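Alkaline serine protease (Pseudoalteromonas sp., PDB 1Y9Z) probably hydrolyses peptide bonds in proteins as a cold-adapted, subtilisin-like enzyme from an Antarctic bacterium. Local coordinates at residues L152-A157 against S173-A178; S163-P168 against T193-I198; C27-G32 against N124-S129; S199-A204 against Y416-A421. One frame throughout, in Å; residues are numbered along the deposited sequence.

Contact 1 (L152-A157 against S173-A178). With NA (sodium ion), chain F; NA (sodium ion), chain E; PMS (phenylmethanesulfonic acid), chain H.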
loop_
_atom_site.group_PDB
_atom_site.type_symbol
_atom_site.label_atom_id
_atom_site.label_comp_id
_atom_site.label_asym_id
_atom_site.label_seq_id
_atom_site.Cartn_x
_atom_site.Cartn_y
_atom_site.Cartn_z
ATOM N N LEU A 152 -6.462 15.981 13.317
ATOM C CA LEU A 152 -6.921 15.414 12.051
ATOM C C LEU A 152 -6.925 13.891 12.151
ATOM O O LEU A 152 -5.897 13.274 12.449
ATOM C CB LEU A 152 -6.010 15.869 10.901
ATOM C CG LEU A 152 -6.370 15.429 9.476
ATOM C CD1 LEU A 152 -7.735 15.974 9.081
ATOM C CD2 LEU A 152 -5.308 15.939 8.512
ATOM N N LEU A 153 -8.090 13.296 11.903
ATOM C CA LEU A 153 -8.270 11.850 11.977
ATOM C C LEU A 153 -8.456 11.258 10.584
ATOM O O LEU A 153 -9.305 11.713 9.812
ATOM C CB LEU A 153 -9.487 11.530 12.850
ATOM C CG LEU A 153 -9.501 12.194 14.232
ATOM C CD1 LEU A 153 -10.821 11.901 14.923
ATOM C CD2 LEU A 153 -8.326 11.693 15.067
ATOM N N ILE A 154 -7.671 10.230 10.276
ATOM C CA ILE A 154 -7.711 9.583 8.969
ATOM C C ILE A 154 -7.712 8.064 9.150
ATOM O O ILE A 154 -6.948 7.535 9.954
ATOM C CB ILE A 154 -6.483 10.026 8.135
ATOM C CG1 ILE A 154 -6.496 11.552 7.986
ATOM C CG2 ILE A 154 -6.490 9.357 6.769
ATOM C CD1 ILE A 154 -5.214 12.136 7.422
ATOM N N ALA A 155 -8.572 7.366 8.409
ATOM C CA ALA A 155 -8.666 5.914 8.534
ATOM C C ALA A 155 -9.053 5.204 7.240
ATOM O O ALA A 155 -9.592 5.812 6.312
ATOM C CB ALA A 155 -9.658 5.558 9.637
ATOM N N ALA A 156 -8.795 3.900 7.208
ATOM C CA ALA A 156 -9.069 3.058 6.044
ATOM C C ALA A 156 -10.535 2.675 5.868
ATOM O O ALA A 156 -11.207 2.289 6.822
ATOM C CB ALA A 156 -8.216 1.796 6.120
ATOM N N ALA A 157 -11.015 2.757 4.630
ATOM C CA ALA A 157 -12.404 2.422 4.332
ATOM C C ALA A 157 -12.711 0.930 4.463
ATOM O O ALA A 157 -13.862 0.553 4.671
ATOM C CB ALA A 157 -12.765 2.902 2.934
ATOM N N SER A 173 -16.149 12.691 11.678
ATOM C CA SER A 173 -14.939 13.349 12.167
ATOM C C SER A 173 -13.654 12.740 11.614
ATOM O O SER A 173 -12.556 13.213 11.921
ATOM C CB SER A 173 -14.897 13.264 13.691
ATOM O OG SER A 173 -14.847 11.908 14.110
ATOM N N VAL A 174 -13.796 11.702 10.797
ATOM C CA VAL A 174 -12.648 10.992 10.241
ATOM C C VAL A 174 -12.676 10.923 8.719
ATOM O O VAL A 174 -13.740 10.748 8.122
ATOM C CB VAL A 174 -12.615 9.540 10.789
ATOM C CG1 VAL A 174 -11.374 8.811 10.303
ATOM C CG2 VAL A 174 -12.684 9.555 12.309
ATOM N N MET A 175 -11.508 11.064 8.093
ATOM C CA MET A 175 -11.425 10.966 6.639
ATOM C C MET A 175 -11.384 9.489 6.259
ATOM O O MET A 175 -10.482 8.761 6.680
ATOM C CB MET A 175 -10.156 11.637 6.102
ATOM C CG MET A 175 -10.075 13.136 6.298
ATOM S SD MET A 175 -8.647 13.833 5.428
ATOM C CE MET A 175 -9.321 14.033 3.780
ATOM N N SER A 176 -12.364 9.042 5.477
ATOM C CA SER A 176 -12.408 7.653 5.029
ATOM C C SER A 176 -11.621 7.561 3.726
ATOM O O SER A 176 -11.963 8.210 2.738
ATOM C CB SER A 176 -13.852 7.213 4.800
ATOM O OG SER A 176 -13.895 5.890 4.298
ATOM N N VAL A 177 -10.575 6.741 3.728
ATOM C CA VAL A 177 -9.698 6.596 2.572
ATOM C C VAL A 177 -9.902 5.336 1.737
ATOM O O VAL A 177 -9.915 4.224 2.267
ATOM C CB VAL A 177 -8.220 6.633 3.024
ATOM C CG1 VAL A 177 -7.297 6.509 1.818
ATOM C CG2 VAL A 177 -7.945 7.921 3.779
ATOM N N ALA A 178 -10.041 5.530 0.427
ATOM C CA ALA A 178 -10.217 4.438 -0.526
ATOM C C ALA A 178 -8.891 4.134 -1.222
ATOM O O ALA A 178 -7.961 4.948 -1.202
ATOM C CB ALA A 178 -11.268 4.812 -1.562
HETATM NA NA NA F . -15.089 10.361 5.507
HETATM NA NA NA E . -15.663 9.664 7.701
HETATM C C PMS H . -6.944 -3.690 7.149
HETATM S S PMS H . -7.041 -1.984 6.555
HETATM C C1 PMS H . -7.163 -3.832 8.677
HETATM C C2 PMS H . -8.507 -4.046 9.153
HETATM C C3 PMS H . -8.754 -4.184 10.556
HETATM C C4 PMS H . -7.619 -4.099 11.452
HETATM C C5 PMS H . -6.296 -3.889 10.991
HETATM C C6 PMS H . -6.001 -3.746 9.599
HETATM O O2S PMS H . -8.068 -1.304 7.337
HETATM O O1S PMS H . -7.393 -1.974 5.155
HETATM O O HOH W 1 -10.377 14.324 10.511
#

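Contact 2 (S163-P168 against T193-I198). With NA (sodium ion), chain F; NA (sodium ion), chain E; SO4 (sulfate ion), chain G.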
loop_
_atom_site.group_PDB
_atom_site.type_symbol
_atom_site.label_atom_id
_atom_site.label_comp_id
_atom_site.label_asym_id
_atom_site.label_seq_id
_atom_site.Cartn_x
_atom_site.Cartn_y
_atom_site.Cartn_z
ATOM N N SER A 163 -20.381 -2.282 0.206
ATOM C CA SER A 163 -20.714 -0.924 0.621
ATOM C C SER A 163 -20.794 -0.745 2.129
ATOM O O SER A 163 -21.290 0.275 2.608
ATOM C CB SER A 163 -22.053 -0.502 0.015
ATOM O OG SER A 163 -23.129 -1.125 0.694
ATOM N N SER A 164 -20.307 -1.722 2.884
ATOM C CA SER A 164 -20.382 -1.613 4.333
ATOM C C SER A 164 -19.529 -0.488 4.894
ATOM O O SER A 164 -18.498 -0.113 4.326
ATOM C CB SER A 164 -19.997 -2.937 4.998
ATOM O OG SER A 164 -18.646 -3.265 4.759
ATOM N N TYR A 165 -19.987 0.064 6.011
ATOM C CA TYR A 165 -19.268 1.131 6.691
ATOM C C TYR A 165 -18.272 0.531 7.668
ATOM O O TYR A 165 -18.631 -0.306 8.496
ATOM C CB TYR A 165 -20.221 2.010 7.499
ATOM C CG TYR A 165 -21.152 2.871 6.687
ATOM C CD1 TYR A 165 -20.663 3.902 5.888
ATOM C CD2 TYR A 165 -22.531 2.676 6.743
ATOM C CE1 TYR A 165 -21.528 4.720 5.169
ATOM C CE2 TYR A 165 -23.400 3.487 6.028
ATOM C CZ TYR A 165 -22.893 4.504 5.246
ATOM O OH TYR A 165 -23.757 5.314 4.550
ATOM N N SER A 166 -17.020 0.952 7.557
ATOM C CA SER A 166 -15.983 0.513 8.478
ATOM C C SER A 166 -15.742 1.712 9.391
ATOM O O SER A 166 -15.746 2.856 8.936
ATOM C CB SER A 166 -14.698 0.167 7.726
ATOM O OG SER A 166 -13.679 -0.231 8.625
ATOM N N TYR A 167 -15.553 1.455 10.679
ATOM C CA TYR A 167 -15.314 2.522 11.642
ATOM C C TYR A 167 -13.917 2.321 12.218
ATOM O O TYR A 167 -13.472 1.188 12.384
ATOM C CB TYR A 167 -16.397 2.473 12.724
ATOM C CG TYR A 167 -17.780 2.731 12.156
ATOM C CD1 TYR A 167 -18.288 4.030 12.064
ATOM C CD2 TYR A 167 -18.555 1.685 11.648
ATOM C CE1 TYR A 167 -19.534 4.279 11.476
ATOM C CE2 TYR A 167 -19.799 1.927 11.059
ATOM C CZ TYR A 167 -20.278 3.224 10.977
ATOM O OH TYR A 167 -21.498 3.478 10.382
ATOM N N PRO A 168 -13.239 3.412 12.611
ATOM C CA PRO A 168 -13.641 4.823 12.594
ATOM C C PRO A 168 -13.772 5.595 11.281
ATOM O O PRO A 168 -14.278 6.717 11.292
ATOM C CB PRO A 168 -12.609 5.466 13.509
ATOM C CG PRO A 168 -11.368 4.717 13.139
ATOM C CD PRO A 168 -11.854 3.276 13.104
ATOM N N THR A 193 -18.592 3.721 -0.055
ATOM C CA THR A 193 -19.652 4.272 0.786
ATOM C C THR A 193 -19.777 5.769 0.556
ATOM O O THR A 193 -18.930 6.375 -0.104
ATOM C CB THR A 193 -19.339 4.087 2.285
ATOM O OG1 THR A 193 -18.341 5.044 2.671
ATOM C CG2 THR A 193 -18.823 2.678 2.570
ATOM N N ASP A 194 -20.827 6.367 1.110
ATOM C CA ASP A 194 -21.000 7.802 0.963
ATOM C C ASP A 194 -20.101 8.562 1.933
ATOM O O ASP A 194 -20.141 9.789 1.997
ATOM C CB ASP A 194 -22.475 8.219 1.125
ATOM C CG ASP A 194 -23.101 7.743 2.423
ATOM O OD1 ASP A 194 -22.398 7.172 3.278
ATOM O OD2 ASP A 194 -24.324 7.953 2.583
ATOM N N GLN A 195 -19.289 7.820 2.685
ATOM C CA GLN A 195 -18.331 8.416 3.615
ATOM C C GLN A 195 -16.955 8.495 2.949
ATOM O O GLN A 195 -16.153 9.353 3.308
ATOM C CB GLN A 195 -18.217 7.592 4.901
ATOM C CG GLN A 195 -19.282 7.871 5.954
ATOM C CD GLN A 195 -19.073 9.192 6.683
ATOM O OE1 GLN A 195 -17.942 9.570 7.006
ATOM N NE2 GLN A 195 -20.168 9.888 6.968
ATOM N N VAL A 196 -16.679 7.601 1.995
ATOM C CA VAL A 196 -15.390 7.614 1.300
ATOM C C VAL A 196 -15.154 9.048 0.855
ATOM O O VAL A 196 -15.961 9.638 0.132
ATOM C CB VAL A 196 -15.380 6.653 0.094
ATOM C CG1 VAL A 196 -14.116 6.870 -0.747
ATOM C CG2 VAL A 196 -15.407 5.215 0.597
ATOM N N GLU A 197 -14.026 9.595 1.290
ATOM C CA GLU A 197 -13.697 10.994 1.058
ATOM C C GLU A 197 -12.548 11.290 0.101
ATOM O O GLU A 197 -12.583 12.277 -0.636
ATOM C CB GLU A 197 -13.398 11.608 2.424
ATOM C CG GLU A 197 -13.538 13.103 2.546
ATOM C CD GLU A 197 -13.491 13.534 3.998
ATOM O OE1 GLU A 197 -14.139 12.863 4.830
ATOM O OE2 GLU A 197 -12.818 14.533 4.312
ATOM N N ILE A 198 -11.529 10.445 0.116
ATOM C CA ILE A 198 -10.371 10.678 -0.729
ATOM C C ILE A 198 -9.686 9.348 -1.011
ATOM O O ILE A 198 -9.890 8.378 -0.278
ATOM C CB ILE A 198 -9.416 11.670 -0.013
ATOM C CG1 ILE A 198 -8.433 12.280 -1.006
ATOM C CG2 ILE A 198 -8.681 10.966 1.120
ATOM C CD1 ILE A 198 -7.716 13.504 -0.458
HETATM NA NA NA F . -15.089 10.361 5.507
HETATM NA NA NA E . -15.663 9.664 7.701
HETATM S S SO4 G . -23.500 -4.459 -0.002
HETATM O O1 SO4 G . -24.966 -4.519 0.149
HETATM O O2 SO4 G . -22.973 -5.823 -0.197
HETATM O O3 SO4 G . -23.157 -3.629 -1.172
HETATM O O4 SO4 G . -22.895 -3.862 1.205
#

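Contact 3 (C27-G32 against N124-S129). With PMS (phenylmethanesulfonic acid), chain H.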
loop_
_atom_site.group_PDB
_atom_site.type_symbol
_atom_site.label_atom_id
_atom_site.label_comp_id
_atom_site.label_asym_id
_atom_site.label_seq_id
_atom_site.Cartn_x
_atom_site.Cartn_y
_atom_site.Cartn_z
ATOM N N CYS A 27 0.613 10.242 14.635
ATOM C CA CYS A 27 0.549 9.044 15.459
ATOM C C CYS A 27 -0.038 7.897 14.669
ATOM O O CYS A 27 -1.122 8.017 14.094
ATOM C CB CYS A 27 -0.317 9.301 16.682
ATOM S SG CYS A 27 -0.269 8.044 18.001
ATOM N N ILE A 28 0.690 6.788 14.651
ATOM C CA ILE A 28 0.267 5.596 13.936
ATOM C C ILE A 28 -0.281 4.567 14.920
ATOM O O ILE A 28 0.465 3.998 15.722
ATOM C CB ILE A 28 1.447 4.959 13.172
ATOM C CG1 ILE A 28 2.099 5.993 12.252
ATOM C CG2 ILE A 28 0.957 3.778 12.358
ATOM C CD1 ILE A 28 3.391 5.512 11.607
ATOM N N ILE A 29 -1.593 4.353 14.877
ATOM C CA ILE A 29 -2.236 3.360 15.735
ATOM C C ILE A 29 -2.279 2.116 14.861
ATOM O O ILE A 29 -3.038 2.050 13.892
ATOM C CB ILE A 29 -3.662 3.800 16.126
ATOM C CG1 ILE A 29 -3.592 5.093 16.945
ATOM C CG2 ILE A 29 -4.357 2.696 16.911
ATOM C CD1 ILE A 29 -4.944 5.599 17.428
ATOM N N ASP A 30 -1.455 1.129 15.195
ATOM C CA ASP A 30 -1.377 -0.064 14.367
ATOM C C ASP A 30 -0.700 -1.217 15.117
ATOM O O ASP A 30 -0.813 -1.317 16.340
ATOM C CB ASP A 30 -0.604 0.288 13.087
ATOM C CG ASP A 30 -1.089 -0.481 11.873
ATOM O OD1 ASP A 30 -0.984 -1.722 11.881
ATOM O OD2 ASP A 30 -1.571 0.158 10.908
ATOM N N SER A 31 0.017 -2.070 14.388
ATOM C CA SER A 31 0.670 -3.228 15.001
ATOM C C SER A 31 2.120 -3.037 15.433
ATOM O O SER A 31 2.869 -4.007 15.543
ATOM C CB SER A 31 0.595 -4.433 14.058
ATOM O OG SER A 31 1.498 -4.306 12.969
ATOM N N GLY A 32 2.530 -1.801 15.685
ATOM C CA GLY A 32 3.903 -1.604 16.105
ATOM C C GLY A 32 4.799 -1.111 14.989
ATOM O O GLY A 32 4.394 -1.026 13.831
ATOM N N ASN A 124 -0.920 15.625 16.040
ATOM C CA ASN A 124 -1.720 16.600 15.306
ATOM C C ASN A 124 -2.550 15.779 14.327
ATOM O O ASN A 124 -3.677 16.136 13.986
ATOM C CB ASN A 124 -0.836 17.557 14.505
ATOM C CG ASN A 124 0.110 18.345 15.377
ATOM O OD1 ASN A 124 1.329 18.233 15.244
ATOM N ND2 ASN A 124 -0.442 19.155 16.273
ATOM N N VAL A 125 -1.960 14.676 13.872
ATOM C CA VAL A 125 -2.602 13.766 12.936
ATOM C C VAL A 125 -2.591 12.363 13.530
ATOM O O VAL A 125 -1.577 11.917 14.066
ATOM C CB VAL A 125 -1.844 13.716 11.584
ATOM C CG1 VAL A 125 -2.533 12.743 10.632
ATOM C CG2 VAL A 125 -1.770 15.107 10.970
ATOM N N VAL A 126 -3.730 11.684 13.459
ATOM C CA VAL A 126 -3.834 10.318 13.953
ATOM C C VAL A 126 -4.283 9.478 12.768
ATOM O O VAL A 126 -5.364 9.696 12.212
ATOM C CB VAL A 126 -4.851 10.198 15.105
ATOM C CG1 VAL A 126 -4.989 8.743 15.527
ATOM C CG2 VAL A 126 -4.389 11.041 16.292
ATOM N N THR A 127 -3.439 8.532 12.370
ATOM C CA THR A 127 -3.737 7.684 11.229
ATOM C C THR A 127 -4.061 6.265 11.694
ATOM O O THR A 127 -3.323 5.658 12.478
ATOM C CB THR A 127 -2.556 7.728 10.221
ATOM O OG1 THR A 127 -2.928 7.069 9.007
ATOM C CG2 THR A 127 -1.311 7.081 10.808
ATOM N N MET A 128 -5.185 5.750 11.207
ATOM C CA MET A 128 -5.668 4.438 11.608
ATOM C C MET A 128 -5.992 3.515 10.441
ATOM O O MET A 128 -7.075 3.583 9.854
ATOM C CB MET A 128 -6.904 4.629 12.495
ATOM C CG MET A 128 -6.617 5.518 13.701
ATOM S SD MET A 128 -8.064 6.124 14.604
ATOM C CE MET A 128 -8.550 7.500 13.578
ATOM N N SER A 129 -5.037 2.654 10.100
ATOM C CA SER A 129 -5.227 1.691 9.023
ATOM C C SER A 129 -5.853 0.462 9.657
ATOM O O SER A 129 -5.257 -0.614 9.704
ATOM C CB SER A 129 -3.888 1.342 8.374
ATOM O OG SER A 129 -3.427 2.414 7.571
HETATM C C PMS H . -6.944 -3.690 7.149
HETATM S S PMS H . -7.041 -1.984 6.555
HETATM C C1 PMS H . -7.163 -3.832 8.677
HETATM C C2 PMS H . -8.507 -4.046 9.153
HETATM C C3 PMS H . -8.754 -4.184 10.556
HETATM C C4 PMS H . -7.619 -4.099 11.452
HETATM C C5 PMS H . -6.296 -3.889 10.991
HETATM C C6 PMS H . -6.001 -3.746 9.599
HETATM O O2S PMS H . -8.068 -1.304 7.337
HETATM O O1S PMS H . -7.393 -1.974 5.155
HETATM O O HOH W 2 -2.398 2.731 11.253
#

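Contact 4 (S199-A204 against Y416-A421)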
loop_
_atom_site.group_PDB
_atom_site.type_symbol
_atom_site.label_atom_id
_atom_site.label_comp_id
_atom_site.label_asym_id
_atom_site.label_seq_id
_atom_site.Cartn_x
_atom_site.Cartn_y
_atom_site.Cartn_z
ATOM N N SER A 199 -8.888 9.300 -2.072
ATOM C CA SER A 199 -8.195 8.080 -2.459
ATOM C C SER A 199 -6.683 8.177 -2.360
ATOM O O SER A 199 -6.103 9.266 -2.407
ATOM C CB SER A 199 -8.554 7.696 -3.895
ATOM O OG SER A 199 -9.942 7.457 -4.037
ATOM N N GLY A 200 -6.057 7.014 -2.229
ATOM C CA GLY A 200 -4.612 6.947 -2.156
ATOM C C GLY A 200 -4.137 5.644 -2.765
ATOM O O GLY A 200 -4.938 4.735 -2.993
ATOM N N PRO A 201 -2.837 5.527 -3.068
ATOM C CA PRO A 201 -2.271 4.307 -3.655
ATOM C C PRO A 201 -2.530 3.122 -2.720
ATOM O O PRO A 201 -2.140 3.161 -1.551
ATOM C CB PRO A 201 -0.787 4.644 -3.767
ATOM C CG PRO A 201 -0.800 6.139 -3.995
ATOM C CD PRO A 201 -1.832 6.603 -3.001
ATOM N N GLY A 202 -3.179 2.072 -3.229
ATOM C CA GLY A 202 -3.488 0.926 -2.388
ATOM C C GLY A 202 -3.356 -0.464 -2.992
ATOM O O GLY A 202 -3.720 -1.448 -2.349
ATOM N N GLU A 203 -2.860 -0.559 -4.221
ATOM C CA GLU A 203 -2.664 -1.859 -4.860
ATOM C C GLU A 203 -1.184 -1.968 -5.204
ATOM O O GLU A 203 -0.616 -1.059 -5.808
ATOM C CB GLU A 203 -3.505 -1.976 -6.137
ATOM C CG GLU A 203 -3.277 -3.253 -6.962
ATOM C CD GLU A 203 -3.713 -4.537 -6.264
ATOM O OE1 GLU A 203 -4.577 -4.484 -5.362
ATOM O OE2 GLU A 203 -3.206 -5.618 -6.634
ATOM N N ALA A 204 -0.566 -3.072 -4.801
ATOM C CA ALA A 204 0.853 -3.305 -5.067
ATOM C C ALA A 204 1.700 -2.174 -4.493
ATOM O O ALA A 204 2.411 -1.478 -5.225
ATOM C CB ALA A 204 1.092 -3.433 -6.574
ATOM N N TYR A 416 -13.424 12.278 -3.379
ATOM C CA TYR A 416 -13.115 13.438 -4.209
ATOM C C TYR A 416 -11.997 13.140 -5.202
ATOM O O TYR A 416 -11.725 13.941 -6.097
ATOM C CB TYR A 416 -12.743 14.634 -3.330
ATOM C CG TYR A 416 -13.933 15.217 -2.606
ATOM C CD1 TYR A 416 -14.976 15.821 -3.314
ATOM C CD2 TYR A 416 -14.038 15.139 -1.219
ATOM C CE1 TYR A 416 -16.091 16.330 -2.656
ATOM C CE2 TYR A 416 -15.153 15.645 -0.552
ATOM C CZ TYR A 416 -16.174 16.238 -1.277
ATOM O OH TYR A 416 -17.283 16.720 -0.618
ATOM N N GLY A 417 -11.353 11.988 -5.049
ATOM C CA GLY A 417 -10.294 11.623 -5.971
ATOM C C GLY A 417 -8.948 11.357 -5.331
ATOM O O GLY A 417 -8.846 11.145 -4.124
ATOM N N MET A 418 -7.907 11.378 -6.158
ATOM C CA MET A 418 -6.548 11.126 -5.698
ATOM C C MET A 418 -5.965 12.327 -4.969
ATOM O O MET A 418 -5.996 13.448 -5.479
ATOM C CB MET A 418 -5.656 10.772 -6.890
ATOM C CG MET A 418 -4.268 10.308 -6.495
ATOM S SD MET A 418 -4.321 8.723 -5.643
ATOM C CE MET A 418 -3.032 7.829 -6.507
ATOM N N ILE A 419 -5.432 12.093 -3.775
ATOM C CA ILE A 419 -4.837 13.165 -2.991
ATOM C C ILE A 419 -3.700 13.799 -3.797
ATOM O O ILE A 419 -2.967 13.108 -4.505
ATOM C CB ILE A 419 -4.318 12.633 -1.633
ATOM C CG1 ILE A 419 -3.883 13.801 -0.747
ATOM C CG2 ILE A 419 -3.184 11.636 -1.856
ATOM C CD1 ILE A 419 -3.701 13.427 0.709
ATOM N N ASN A 420 -3.573 15.118 -3.691
ATOM C CA ASN A 420 -2.558 15.868 -4.428
ATOM C C ASN A 420 -1.845 16.825 -3.480
ATOM O O ASN A 420 -2.358 17.901 -3.172
ATOM C CB ASN A 420 -3.228 16.658 -5.558
ATOM C CG ASN A 420 -2.229 17.288 -6.507
ATOM O OD1 ASN A 420 -1.218 17.842 -6.083
ATOM N ND2 ASN A 420 -2.518 17.217 -7.801
ATOM N N ALA A 421 -0.656 16.434 -3.032
ATOM C CA ALA A 421 0.123 17.241 -2.099
ATOM C C ALA A 421 0.457 18.639 -2.608
ATOM O O ALA A 421 0.278 19.624 -1.894
ATOM C CB ALA A 421 1.405 16.506 -1.727
#

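Contact 1 (L152-A157 against S173-A178)
Leu153, Ala155 and Ala157 are joined to Met175 and Val177 by four backbone hydrogen bonds of parallel strands 152-156 and 174-180, Ala157 lying just past the first. Leu153 O and Ala155 O accept from Met175 N and Val177 N; Ala155 N and Ala157 N give to Met175 O and Val177 O. The bond from Ala155 N to Met175 O is 2.9 Å and nearly straight (172°). One water accepts from Leu153 N and donates to Ser173 O.

Ile154 and Met175 lie side by side, CG1 4.0 Å from SD. With CG1 beside the backbone N (chi1 -58°), the CG2 branch of Ile154 is left to meet Val177 CG2 at 3.6 Å. With an alanine here both branches go, and Met175 SD and Val177 CG2 would probably face a gap. On the other face Leu153 and Val174 cross at about a right angle, CB 3.8 Å from CG2.

Val174 O binds one modelled sodium site at 2.2 Å and the other at a long 3.0 Å; the sites are so close that they are probably alternatives. Ala156 CB touches the bound phenylmethanesulfonic acid. The ladder thus satisfies facing N-H and C=O groups of a buried pair linking ligand pocket and sodium sites.

Contact 2 (S163-P168 against T193-I198)
Tyr165 and Asp194 are brought together by their first torsions. The ring of Tyr165 stands beside its backbone N (chi1 -70°), and its far end leans toward the segment 193-198. Asp194 CG sits between its own backbone N and carbonyl carbon (chi1 54°), which holds the carboxylate close to the main chain and near the phenol.

Tyr165 OH donates to Asp194 OD1 at 2.6 Å. The oxygen lies at the ring edge, in the ring plane. It is met on its syn side, but 32° out of the carboxylate plane.

The CE1 side of the Tyr165 ring lies obliquely against Thr193, 3.7 Å from CB. Gln195 CG comes to the same ring atom, CE1, at 3.9 Å. The methyl of Thr193 reaches further along the loop and touches two backbone oxygens, with CG2 3.3 Å from Ser164 O and nearly as close to Ser163 O.

Thr193 OG1 faces its own chain. It accepts from Gln195 N at 2.9 Å and from Val196 N, which makes an ST turn and an ST motif. Just beyond, Gln195 serves both modelled sodium sites: OE1 binds at one, 2.4 Å away, and the backbone O at the other, 2.6 Å away. Glu197 OE1 joins the second site, while its OE2 pairs with Arg395. Gln195 NE2 is held by Asp172.

Chemically, the phenol-carboxylate bond ties two loops at the protein surface. The threonine turn shapes the chain that leads into the sodium ligands Gln195 and Glu197.

Contact 3 (C27-G32 against N124-S129)
Cys27, Ile29 and Thr127 carry the backbone bonds of this parallel pair. Cys27 N gives to Val125 O at 2.8 Å, and Cys27 O accepts from Thr127 N. Ile29 N then reaches Thr127 O over a longer 3.2 Å, still nearly straight at 166°.

Past that point the strands part, and a water fills the next rung. It accepts from Ser129 N at 2.9 Å. It lies 2.8 Å from Ile29 O and 2.7 Å from Asp30 OD2, but has more acceptors around it than protons to give, so those bonds are probably shared.

The pair belongs to the central parallel sheet of the subtilisin-like alpha/beta domain. Asp30 OD1 bonds to His65 ND1, an arrangement consistent with the Asp-His-Ser catalytic triad of subtilases, with Ser369 as the probable serine. The same OD1 accepts from Ser31 N at 2.7 Å through its anti lone pair. If an alanine stood in place of Asp30, His65 ND1, Ser31 N and the water would each be likely to lose a partner.

Other side-chain oxygens are satisfied from outside the pair. The first torsion of Thr127 (chi1 -171°) sends OG1 to Ser376 OG of helix 368-385 and leaves the methyl over Cys27 O and beside Ile28, CG2 3.9 Å from CG1. Ser129 OG bonds to Ser369 O. On the opposite face Ile29 CD1 meets Val126 CG1 at 3.7 Å, and Cys27 SG forms a disulfide with Cys117. Ser129 O touches the ring of the bound phenylmethanesulfonic acid at C6.

Contact 4 (S199-A204 against Y416-A421)
Ser199 is gripped through both of its backbone polar groups. Its N donates to Gly417 O at 2.8 Å, with an angle of 155° at the hydrogen. Its O accepts from Ile419 N over a longer 3.2 Å. The two bonds flank Met418 and make a single beta bridge between Ser199 and Met418. The Ser199 hydroxyl adds a third hold nearby, bonding through OG to Thr414 O.

Gly417 has backbone angles at which a CB would press on the carbonyl O of Tyr416, so the turn into the bridge suits a residue without a side chain.

Packing is carried mainly by Met418. Its CG lies anti to the backbone N (chi1 -172°), and the chain then bends at chi2 and chi3 to lie along the end of strand 196-201. Met418 SD passes 3.7 Å from Ser199 O and 3.9 Å from Gly200 CA. Met418 CE meets the Pro201 ring at CG, 3.8 Å away, the two side chains crossing at about a right angle. Ile419 adds its CG2, 3.8 Å from Ser199 O.

The bridge lies at the edge strand of the central sheet, on the side away from strand 174-180. Pro201 and Ile419 pack on helix 368-385. From helix 6-10, Trp6 touches Pro201 and Phe10 touches Met418. Asn420 is the N-cap of helix 421-430, its OD1 bonding to Ala423 N.

In the fold
From the N terminus, contact 3 comes first: it closes a loop of 91 residues by pairing strand 25-30 with strand 125-128. Contact 1 then pairs strand 152-156 with the next strand over a short loop. Contact 2 crosses contact 1: segment 163-168 lies inside that loop, and 193-198 follows its end. Both contribute ligands to the two closely spaced sodium sites. Contact 4 begins on strand 196-201 and closes a loop of 211 residues that includes the inserted beta barrel. Contacts 3 and 1 pair neighbouring strands of the central sheet and reach the ligand. Contacts 2 and 4 use strand 196-201 at its edge, and contact 4 ties it to the chain leading into helix 421-430.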